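Local coordinates for protein integral membrane indolylacetylinositol arabinosyltransferase EmbC (Mycolicibacterium smegmatis, PDB 7BVE) that probably adds arabinose units to the growing arabinan of the mycobacterial cell wall, and binds the drug ethambutol in a pocket of the enzyme, at residues A[871-876]-A[894-899]; A[865-870]-A[907-912]; A[203-208]-A[1066-1071]. All coordinates share one frame; numbering follows the deposited sequence.

Interaction 1. Residues A[871-876]-A[894-899]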
loop_
_atom_site.group_PDB
_atom_site.type_symbol
_atom_site.label_atom_id
_atom_site.label_comp_id
_atom_site.label_asym_id
_atom_site.label_seq_id
_atom_site.Cartn_x
_atom_site.Cartn_y
_atom_site.Cartn_z
ATOM N N PHE A 871 27.954 -7.629 16.964
ATOM C CA PHE A 871 29.265 -7.009 16.811
ATOM C C PHE A 871 29.503 -6.682 15.341
ATOM O O PHE A 871 28.694 -7.009 14.471
ATOM C CB PHE A 871 30.370 -7.893 17.403
ATOM C CG PHE A 871 30.481 -9.261 16.787
ATOM C CD1 PHE A 871 29.747 -10.324 17.285
ATOM C CD2 PHE A 871 31.365 -9.501 15.752
ATOM C CE1 PHE A 871 29.862 -11.587 16.736
ATOM C CE2 PHE A 871 31.482 -10.755 15.198
ATOM C CZ PHE A 871 30.730 -11.800 15.694
ATOM N N ASP A 872 30.631 -6.030 15.076
ATOM C CA ASP A 872 30.927 -5.424 13.787
ATOM C C ASP A 872 31.725 -6.416 12.933
ATOM O O ASP A 872 31.906 -7.576 13.301
ATOM C CB ASP A 872 31.669 -4.099 14.018
ATOM C CG ASP A 872 31.506 -3.111 12.874
ATOM O OD1 ASP A 872 30.856 -3.457 11.867
ATOM O OD2 ASP A 872 32.019 -1.979 12.997
ATOM N N GLN A 873 32.212 -5.955 11.779
ATOM C CA GLN A 873 32.811 -6.863 10.803
ATOM C C GLN A 873 34.203 -7.318 11.236
ATOM O O GLN A 873 34.480 -8.520 11.311
ATOM C CB GLN A 873 32.861 -6.184 9.431
ATOM C CG GLN A 873 33.174 -7.107 8.252
ATOM C CD GLN A 873 34.657 -7.232 7.957
ATOM O OE1 GLN A 873 35.434 -6.308 8.201
ATOM N NE2 GLN A 873 35.059 -8.379 7.422
ATOM N N GLY A 874 35.098 -6.373 11.506
ATOM C CA GLY A 874 36.481 -6.710 11.787
ATOM C C GLY A 874 36.813 -6.840 13.258
ATOM O O GLY A 874 37.936 -6.541 13.675
ATOM N N GLU A 875 35.845 -7.309 14.052
ATOM C CA GLU A 875 36.046 -7.452 15.521
ATOM C C GLU A 875 36.848 -8.722 15.837
ATOM O O GLU A 875 37.774 -8.642 16.669
ATOM C CB GLU A 875 34.696 -7.466 16.243
ATOM C CG GLU A 875 33.791 -6.311 15.852
ATOM C CD GLU A 875 33.458 -5.356 16.986
ATOM O OE1 GLU A 875 32.809 -5.796 17.956
ATOM O OE2 GLU A 875 33.850 -4.176 16.897
ATOM N N VAL A 876 36.499 -9.841 15.195
ATOM C CA VAL A 876 37.152 -11.124 15.426
ATOM C C VAL A 876 38.058 -11.421 14.242
ATOM O O VAL A 876 37.637 -11.304 13.087
ATOM C CB VAL A 876 36.114 -12.244 15.617
ATOM C CG1 VAL A 876 36.796 -13.546 15.985
ATOM C CG2 VAL A 876 35.085 -11.850 16.649
ATOM N N SER A 894 46.837 -11.738 9.128
ATOM C CA SER A 894 45.510 -11.478 9.674
ATOM C C SER A 894 44.450 -11.591 8.586
ATOM O O SER A 894 44.534 -10.904 7.565
ATOM C CB SER A 894 45.458 -10.089 10.315
ATOM O OG SER A 894 44.165 -9.808 10.820
ATOM N N ILE A 895 43.455 -12.455 8.810
ATOM C CA ILE A 895 42.236 -12.487 8.010
ATOM C C ILE A 895 41.040 -12.287 8.924
ATOM O O ILE A 895 41.126 -12.457 10.143
ATOM C CB ILE A 895 42.053 -13.795 7.210
ATOM C CG1 ILE A 895 42.203 -15.013 8.129
ATOM C CG2 ILE A 895 42.947 -13.815 5.982
ATOM C CD1 ILE A 895 41.785 -16.319 7.501
ATOM N N THR A 896 39.911 -11.949 8.321
ATOM C CA THR A 896 38.703 -11.617 9.051
ATOM C C THR A 896 37.591 -12.588 8.670
ATOM O O THR A 896 37.439 -12.953 7.502
ATOM C CB THR A 896 38.285 -10.178 8.743
ATOM O OG1 THR A 896 39.405 -9.311 8.947
ATOM C CG2 THR A 896 37.171 -9.727 9.662
ATOM N N PHE A 897 36.824 -13.023 9.664
ATOM C CA PHE A 897 35.669 -13.859 9.397
ATOM C C PHE A 897 34.546 -13.057 8.761
ATOM O O PHE A 897 34.406 -11.853 8.988
ATOM C CB PHE A 897 35.147 -14.505 10.672
ATOM C CG PHE A 897 36.027 -15.567 11.207
ATOM C CD1 PHE A 897 36.129 -16.775 10.553
ATOM C CD2 PHE A 897 36.705 -15.391 12.387
ATOM C CE1 PHE A 897 36.923 -17.773 11.039
ATOM C CE2 PHE A 897 37.494 -16.393 12.885
ATOM C CZ PHE A 897 37.602 -17.589 12.203
ATOM N N GLY A 898 33.736 -13.744 7.967
ATOM C CA GLY A 898 32.502 -13.170 7.475
ATOM C C GLY A 898 31.326 -13.871 8.115
ATOM O O GLY A 898 31.484 -14.970 8.651
ATOM N N ASP A 899 30.143 -13.266 8.067
ATOM C CA ASP A 899 29.012 -13.791 8.814
ATOM C C ASP A 899 27.721 -13.700 8.021
ATOM O O ASP A 899 27.545 -12.821 7.174
ATOM C CB ASP A 899 28.821 -13.063 10.153
ATOM C CG ASP A 899 28.695 -11.557 10.006
ATOM O OD1 ASP A 899 28.940 -11.011 8.911
ATOM O OD2 ASP A 899 28.332 -10.910 11.007
#

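Interaction 2. Residues A[865-870]-A[907-912]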
loop_
_atom_site.group_PDB
_atom_site.type_symbol
_atom_site.label_atom_id
_atom_site.label_comp_id
_atom_site.label_asym_id
_atom_site.label_seq_id
_atom_site.Cartn_x
_atom_site.Cartn_y
_atom_site.Cartn_z
ATOM N N VAL A 865 34.551 -20.820 13.471
ATOM C CA VAL A 865 34.293 -20.590 14.886
ATOM C C VAL A 865 32.822 -20.237 15.031
ATOM O O VAL A 865 32.199 -19.744 14.086
ATOM C CB VAL A 865 35.185 -19.483 15.494
ATOM C CG1 VAL A 865 36.644 -19.806 15.296
ATOM C CG2 VAL A 865 34.862 -18.127 14.924
ATOM N N SER A 866 32.256 -20.526 16.194
ATOM C CA SER A 866 30.877 -20.177 16.496
ATOM C C SER A 866 30.857 -18.950 17.394
ATOM O O SER A 866 31.717 -18.794 18.262
ATOM C CB SER A 866 30.159 -21.332 17.181
ATOM O OG SER A 866 30.135 -22.476 16.358
ATOM N N ALA A 867 29.873 -18.082 17.195
ATOM C CA ALA A 867 29.870 -16.826 17.920
ATOM C C ALA A 867 28.449 -16.325 18.102
ATOM O O ALA A 867 27.591 -16.528 17.244
ATOM C CB ALA A 867 30.706 -15.779 17.193
ATOM N N ALA A 868 28.216 -15.655 19.226
ATOM C CA ALA A 868 26.945 -15.024 19.535
ATOM C C ALA A 868 27.146 -13.529 19.747
ATOM O O ALA A 868 28.268 -13.020 19.760
ATOM C CB ALA A 868 26.304 -15.651 20.777
ATOM N N GLY A 869 26.036 -12.820 19.897
ATOM C CA GLY A 869 26.100 -11.413 20.223
ATOM C C GLY A 869 26.229 -10.500 19.028
ATOM O O GLY A 869 26.651 -10.931 17.956
ATOM N N ARG A 870 25.870 -9.234 19.209
ATOM C CA ARG A 870 25.916 -8.248 18.139
ATOM C C ARG A 870 27.284 -7.583 18.114
ATOM O O ARG A 870 27.725 -7.034 19.126
ATOM C CB ARG A 870 24.815 -7.213 18.348
ATOM C CG ARG A 870 24.716 -6.153 17.274
ATOM C CD ARG A 870 23.555 -5.217 17.575
ATOM N NE ARG A 870 23.427 -4.134 16.606
ATOM C CZ ARG A 870 22.498 -3.185 16.666
ATOM N NH1 ARG A 870 21.613 -3.184 17.652
ATOM N NH2 ARG A 870 22.452 -2.237 15.742
ATOM N N ARG A 907 25.788 -18.326 15.793
ATOM C CA ARG A 907 25.948 -18.485 14.357
ATOM C C ARG A 907 27.357 -18.998 14.079
ATOM O O ARG A 907 28.169 -19.137 14.995
ATOM C CB ARG A 907 25.715 -17.156 13.639
ATOM C CG ARG A 907 26.282 -15.948 14.367
ATOM C CD ARG A 907 25.644 -14.658 13.875
ATOM N NE ARG A 907 26.160 -13.490 14.581
ATOM C CZ ARG A 907 26.082 -12.244 14.122
ATOM N NH1 ARG A 907 26.580 -11.241 14.832
ATOM N NH2 ARG A 907 25.507 -12.002 12.952
ATOM N N ASN A 908 27.644 -19.279 12.815
ATOM C CA ASN A 908 28.952 -19.779 12.421
ATOM C C ASN A 908 29.691 -18.696 11.655
ATOM O O ASN A 908 29.168 -18.158 10.677
ATOM C CB ASN A 908 28.828 -21.030 11.559
ATOM C CG ASN A 908 28.457 -22.259 12.355
ATOM O OD1 ASN A 908 29.065 -22.562 13.372
ATOM N ND2 ASN A 908 27.437 -22.964 11.900
ATOM N N LEU A 909 30.895 -18.374 12.109
ATOM C CA LEU A 909 31.791 -17.472 11.405
ATOM C C LEU A 909 32.763 -18.320 10.604
ATOM O O LEU A 909 33.317 -19.285 11.131
ATOM C CB LEU A 909 32.559 -16.586 12.382
ATOM C CG LEU A 909 31.818 -15.669 13.348
ATOM C CD1 LEU A 909 32.825 -14.988 14.238
ATOM C CD2 LEU A 909 31.003 -14.658 12.614
ATOM N N ARG A 910 32.976 -17.963 9.346
ATOM C CA ARG A 910 33.674 -18.838 8.420
ATOM C C ARG A 910 34.689 -18.066 7.587
ATOM O O ARG A 910 34.525 -16.876 7.306
ATOM C CB ARG A 910 32.666 -19.540 7.529
ATOM C CG ARG A 910 31.876 -18.590 6.692
ATOM C CD ARG A 910 30.884 -19.298 5.858
ATOM N NE ARG A 910 29.779 -19.814 6.657
ATOM C CZ ARG A 910 28.702 -19.099 6.942
ATOM N NH1 ARG A 910 28.600 -17.859 6.504
ATOM N NH2 ARG A 910 27.736 -19.631 7.658
ATOM N N ALA A 911 35.755 -18.763 7.200
ATOM C CA ALA A 911 36.811 -18.201 6.411
ATOM C C ALA A 911 37.454 -19.376 5.698
ATOM O O ALA A 911 37.723 -20.396 6.348
ATOM C CB ALA A 911 37.850 -17.466 7.251
ATOM N N PRO A 912 37.695 -19.284 4.392
ATOM C CA PRO A 912 38.333 -20.392 3.683
ATOM C C PRO A 912 39.794 -20.528 4.061
ATOM O O PRO A 912 40.439 -19.577 4.496
ATOM C CB PRO A 912 38.185 -20.000 2.213
ATOM C CG PRO A 912 37.082 -19.027 2.190
ATOM C CD PRO A 912 37.185 -18.270 3.459
#

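Interaction 3. Residues A[203-208]-A[1066-1071]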
loop_
_atom_site.group_PDB
_atom_site.type_symbol
_atom_site.label_atom_id
_atom_site.label_comp_id
_atom_site.label_asym_id
_atom_site.label_seq_id
_atom_site.Cartn_x
_atom_site.Cartn_y
_atom_site.Cartn_z
ATOM N N THR A 203 -13.218 -41.968 15.694
ATOM C CA THR A 203 -13.466 -42.167 14.274
ATOM C C THR A 203 -12.824 -41.024 13.507
ATOM O O THR A 203 -13.198 -39.865 13.688
ATOM C CB THR A 203 -14.956 -42.230 13.957
ATOM O OG1 THR A 203 -15.538 -40.947 14.175
ATOM C CG2 THR A 203 -15.643 -43.236 14.842
ATOM N N ILE A 204 -11.869 -41.357 12.646
ATOM C CA ILE A 204 -11.123 -40.346 11.919
ATOM C C ILE A 204 -11.979 -39.817 10.774
ATOM O O ILE A 204 -12.743 -40.558 10.145
ATOM C CB ILE A 204 -9.804 -40.956 11.415
ATOM C CG1 ILE A 204 -9.080 -41.620 12.571
ATOM C CG2 ILE A 204 -8.886 -39.904 10.880
ATOM C CD1 ILE A 204 -7.961 -42.488 12.140
ATOM N N ASP A 205 -11.868 -38.517 10.511
ATOM C CA ASP A 205 -12.630 -37.872 9.445
ATOM C C ASP A 205 -12.009 -38.207 8.091
ATOM O O ASP A 205 -11.223 -37.451 7.521
ATOM C CB ASP A 205 -12.687 -36.372 9.675
ATOM C CG ASP A 205 -13.515 -35.659 8.640
ATOM O OD1 ASP A 205 -14.754 -35.779 8.679
ATOM O OD2 ASP A 205 -12.923 -34.973 7.783
ATOM N N THR A 206 -12.363 -39.378 7.574
ATOM C CA THR A 206 -11.990 -39.760 6.216
ATOM C C THR A 206 -13.164 -39.549 5.265
ATOM O O THR A 206 -13.666 -40.483 4.655
ATOM C CB THR A 206 -11.536 -41.211 6.178
ATOM O OG1 THR A 206 -12.672 -42.062 6.337
ATOM C CG2 THR A 206 -10.590 -41.486 7.303
ATOM N N ARG A 207 -13.607 -38.306 5.132
ATOM C CA ARG A 207 -14.757 -38.047 4.284
ATOM C C ARG A 207 -14.380 -37.829 2.833
ATOM O O ARG A 207 -15.265 -37.822 1.977
ATOM C CB ARG A 207 -15.544 -36.838 4.785
ATOM C CG ARG A 207 -14.884 -35.527 4.534
ATOM C CD ARG A 207 -15.699 -34.368 5.057
ATOM N NE ARG A 207 -15.678 -34.275 6.509
ATOM C CZ ARG A 207 -16.410 -33.418 7.208
ATOM N NH1 ARG A 207 -17.224 -32.581 6.590
ATOM N NH2 ARG A 207 -16.328 -33.396 8.526
ATOM N N TYR A 208 -13.099 -37.652 2.534
ATOM C CA TYR A 208 -12.636 -37.456 1.174
ATOM C C TYR A 208 -11.972 -38.700 0.612
ATOM O O TYR A 208 -11.481 -38.671 -0.514
ATOM C CB TYR A 208 -11.668 -36.280 1.113
ATOM C CG TYR A 208 -12.225 -35.012 1.694
ATOM C CD1 TYR A 208 -13.224 -34.311 1.047
ATOM C CD2 TYR A 208 -11.733 -34.498 2.882
ATOM C CE1 TYR A 208 -13.742 -33.155 1.578
ATOM C CE2 TYR A 208 -12.239 -33.334 3.417
ATOM C CZ TYR A 208 -13.242 -32.670 2.757
ATOM O OH TYR A 208 -13.757 -31.514 3.279
ATOM N N TRP A 1066 -24.328 -36.450 1.809
ATOM C CA TRP A 1066 -23.987 -36.859 3.161
ATOM C C TRP A 1066 -22.840 -36.021 3.706
ATOM O O TRP A 1066 -21.945 -35.616 2.963
ATOM C CB TRP A 1066 -23.596 -38.328 3.154
ATOM C CG TRP A 1066 -23.212 -38.861 4.468
ATOM C CD1 TRP A 1066 -24.038 -39.199 5.489
ATOM C CD2 TRP A 1066 -21.884 -39.052 4.945
ATOM N NE1 TRP A 1066 -23.307 -39.637 6.562
ATOM C CE2 TRP A 1066 -21.978 -39.554 6.249
ATOM C CE3 TRP A 1066 -20.619 -38.877 4.379
ATOM C CZ2 TRP A 1066 -20.860 -39.866 7.000
ATOM C CZ3 TRP A 1066 -19.517 -39.187 5.120
ATOM C CH2 TRP A 1066 -19.639 -39.679 6.417
ATOM N N SER A 1067 -22.867 -35.766 5.018
ATOM C CA SER A 1067 -21.807 -35.047 5.711
ATOM C C SER A 1067 -21.781 -35.478 7.172
ATOM O O SER A 1067 -22.825 -35.414 7.838
ATOM C CB SER A 1067 -22.002 -33.542 5.616
ATOM O OG SER A 1067 -20.992 -32.866 6.330
ATOM N N PRO A 1068 -20.629 -35.921 7.695
ATOM C CA PRO A 1068 -20.598 -36.511 9.042
ATOM C C PRO A 1068 -20.653 -35.524 10.200
ATOM O O PRO A 1068 -21.310 -35.787 11.210
ATOM C CB PRO A 1068 -19.271 -37.273 9.044
ATOM C CG PRO A 1068 -18.423 -36.544 8.091
ATOM C CD PRO A 1068 -19.327 -36.028 7.020
ATOM N N ALA A 1069 -19.976 -34.391 10.069
ATOM C CA ALA A 1069 -19.720 -33.487 11.177
ATOM C C ALA A 1069 -19.291 -32.151 10.595
ATOM O O ALA A 1069 -18.836 -32.098 9.449
ATOM C CB ALA A 1069 -18.631 -34.051 12.105
ATOM N N PRO A 1070 -19.450 -31.056 11.336
ATOM C CA PRO A 1070 -18.979 -29.764 10.830
ATOM C C PRO A 1070 -17.463 -29.704 10.772
ATOM O O PRO A 1070 -16.747 -30.481 11.398
ATOM C CB PRO A 1070 -19.537 -28.764 11.843
ATOM C CG PRO A 1070 -20.686 -29.442 12.435
ATOM C CD PRO A 1070 -20.308 -30.874 12.518
ATOM N N LEU A 1071 -16.973 -28.762 9.982
ATOM C CA LEU A 1071 -15.546 -28.526 9.840
ATOM C C LEU A 1071 -15.135 -27.465 10.848
ATOM O O LEU A 1071 -15.600 -26.326 10.774
ATOM C CB LEU A 1071 -15.213 -28.093 8.414
ATOM C CG LEU A 1071 -15.338 -29.159 7.327
ATOM C CD1 LEU A 1071 -15.246 -28.535 5.961
ATOM C CD2 LEU A 1071 -14.244 -30.180 7.490
#

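Interaction 1. Residues A[871-876]-A[894-899]
The ring of Phe897 is met by Val876 at its edge: CG1 of Val876 lies near the ring plane, 4.0 Å from CD2 of Phe897, and the two side chains meet at a slant. Elsewhere the ring rests on Val878, Leu909 and Ala911, so the valine closes one border of an apolar cluster. The other flat group is the carboxamide of Gln873, which presents its nitrogen end to Thr896, with NE2 3.4 Å from CG2. That pair crosses at about a right angle. CG of Gln873 stands opposite the backbone nitrogen (chi1 -167°), and the bend at the next bond (chi2 -90°) carries the amide to the threonine. The same NE2 is 3.9 Å from Phe897 O, too far for a hydrogen bond.

Thr896 carries much of the contact through its methyl group. Its CB points at the loop, and with OG1 beside the backbone N (chi1 -51°), CG2 falls opposite that N. CG2 is 3.4 Å from Gln873 O, 3.8 Å from Gly874 CA and 3.8 Å from Val876 O, so the loop backbone lies against one side of the methyl. Val876 O and Phe897 N are 3.9 Å apart and do not bond. By this evidence the segments are held by van der Waals contact, with exposed Gln873 at the outside and buried Val876 and Phe897 inside.

Beyond Val876 the chain enters strand 877-878, which pairs antiparallel with 895-899; the backbones of Val878 and Ile895 are hydrogen-bonded. The arrangement is that of a loop folding over a strand just before joining it as a sheet neighbour. It belongs to an antiparallel beta domain whose sequence family falls in the galactose-binding clan, consistent with the beta-sandwich of carbohydrate-binding modules.

Interaction 2. Residues A[865-870]-A[907-912]
Residues 865-867 pair with 907-909 in antiparallel fashion, the short axes of strands 865-867 and 907-912 running at 139° to each other: Val865-Leu909 and Ala867-Arg907 are hydrogen-bonded pairs flanking the non-hydrogen-bonded pair Ser866-Asn908. Each outer pair is closed by two bonds. Between Val865 and Leu909 they run from each N to the other residue's O, the shorter being Leu909 N to Val865 O at 2.7 Å. Ala867 and Arg907 exchange bonds in the same way, with Arg907 N 2.9 Å from Ala867 O.

Val865, Ala867 and Leu909 pack on one face, which Arg907 shares. CD1 of Leu909 reaches CB of Ala867 at 3.7 Å, and CB of Leu909 meets CG2 of Val865 at 3.8 Å. On the other face Ser866 OG donates to Asn908 OD1 at 3.2 Å, arriving almost in line with the amide C=O; that oxygen also takes a weak bond from Arg944.

Arg907 reaches to the loop that follows the partner strand. Chi1 of 39° places CG between the backbone N and carbonyl carbon, and the extended chain then delivers NH1 to Gly869 O at 3.1 Å, 27° out of the guanidinium plane.

Strand 907-912 is the inner member of this part of the sheet, with 862-867 along one border and 895-899 along the other; Phe897 packs on Val865, while strand 1020-1029 touches Asn908 and Arg910.

Interaction 3. Residues A[203-208]-A[1066-1071]
Two turns in the side chain of Arg207, at chi1 (73°) and chi3 (73°), bring its guanidinium between Pro1068 and Leu1071. CG of Pro1068 lies over one face, 3.8 Å from NH2 of Arg207. CD2 of Leu1071 lies over the opposite face, 3.9 Å from CZ of Arg207. Both are offset toward the rim, so the flat group is sandwiched by aliphatic carbon.

Polar partners take the edge. NH2 of Arg207 gives a bond of 3.0 Å to Ala1069 O, standing 47° out of that carbonyl's plane, and NH1 adds a weak one to the same oxygen. Within its own segment Arg207 grips Asp205 side-on: NE reaches OD1 of Asp205 at 2.8 Å on the syn lone pair, and NH2 reaches the same oxygen at 2.9 Å. Asp205, at the centre of an inverse gamma turn, thereby helps fix the rotation of the guanidinium.

Ser1067 OG and Pro1070 O look elsewhere, to Gln484 and Arg180. The chemistry therefore implies a single buried arginine, probably charge-balanced by its neighbouring aspartate, that links the concanavalin-like region to the C-terminal segment through one carbonyl at its edge and aliphatic carbon on both faces.

Interactions 1 and 2 form one unit of the C-terminal domain, their centres 9 Å apart. Strands 895-899 and 907-912 are consecutive in the chain and adjacent in the sheet, with Gly898 N 3.3 Å from Arg910 O, a probable hydrogen bond. A calcium ion lies about 13 Å from the side chain of Val876 and about 10 Å from Gly869, so neither contact reaches it closely. Interaction 3 is remote: its centre is about 58 Å from that of interaction 1 and 51 Å from that of interaction 2, and it ties the concanavalin-like and C-terminal regions across 857 intervening residues. None of the three supplies a residue to the ethambutol pocket.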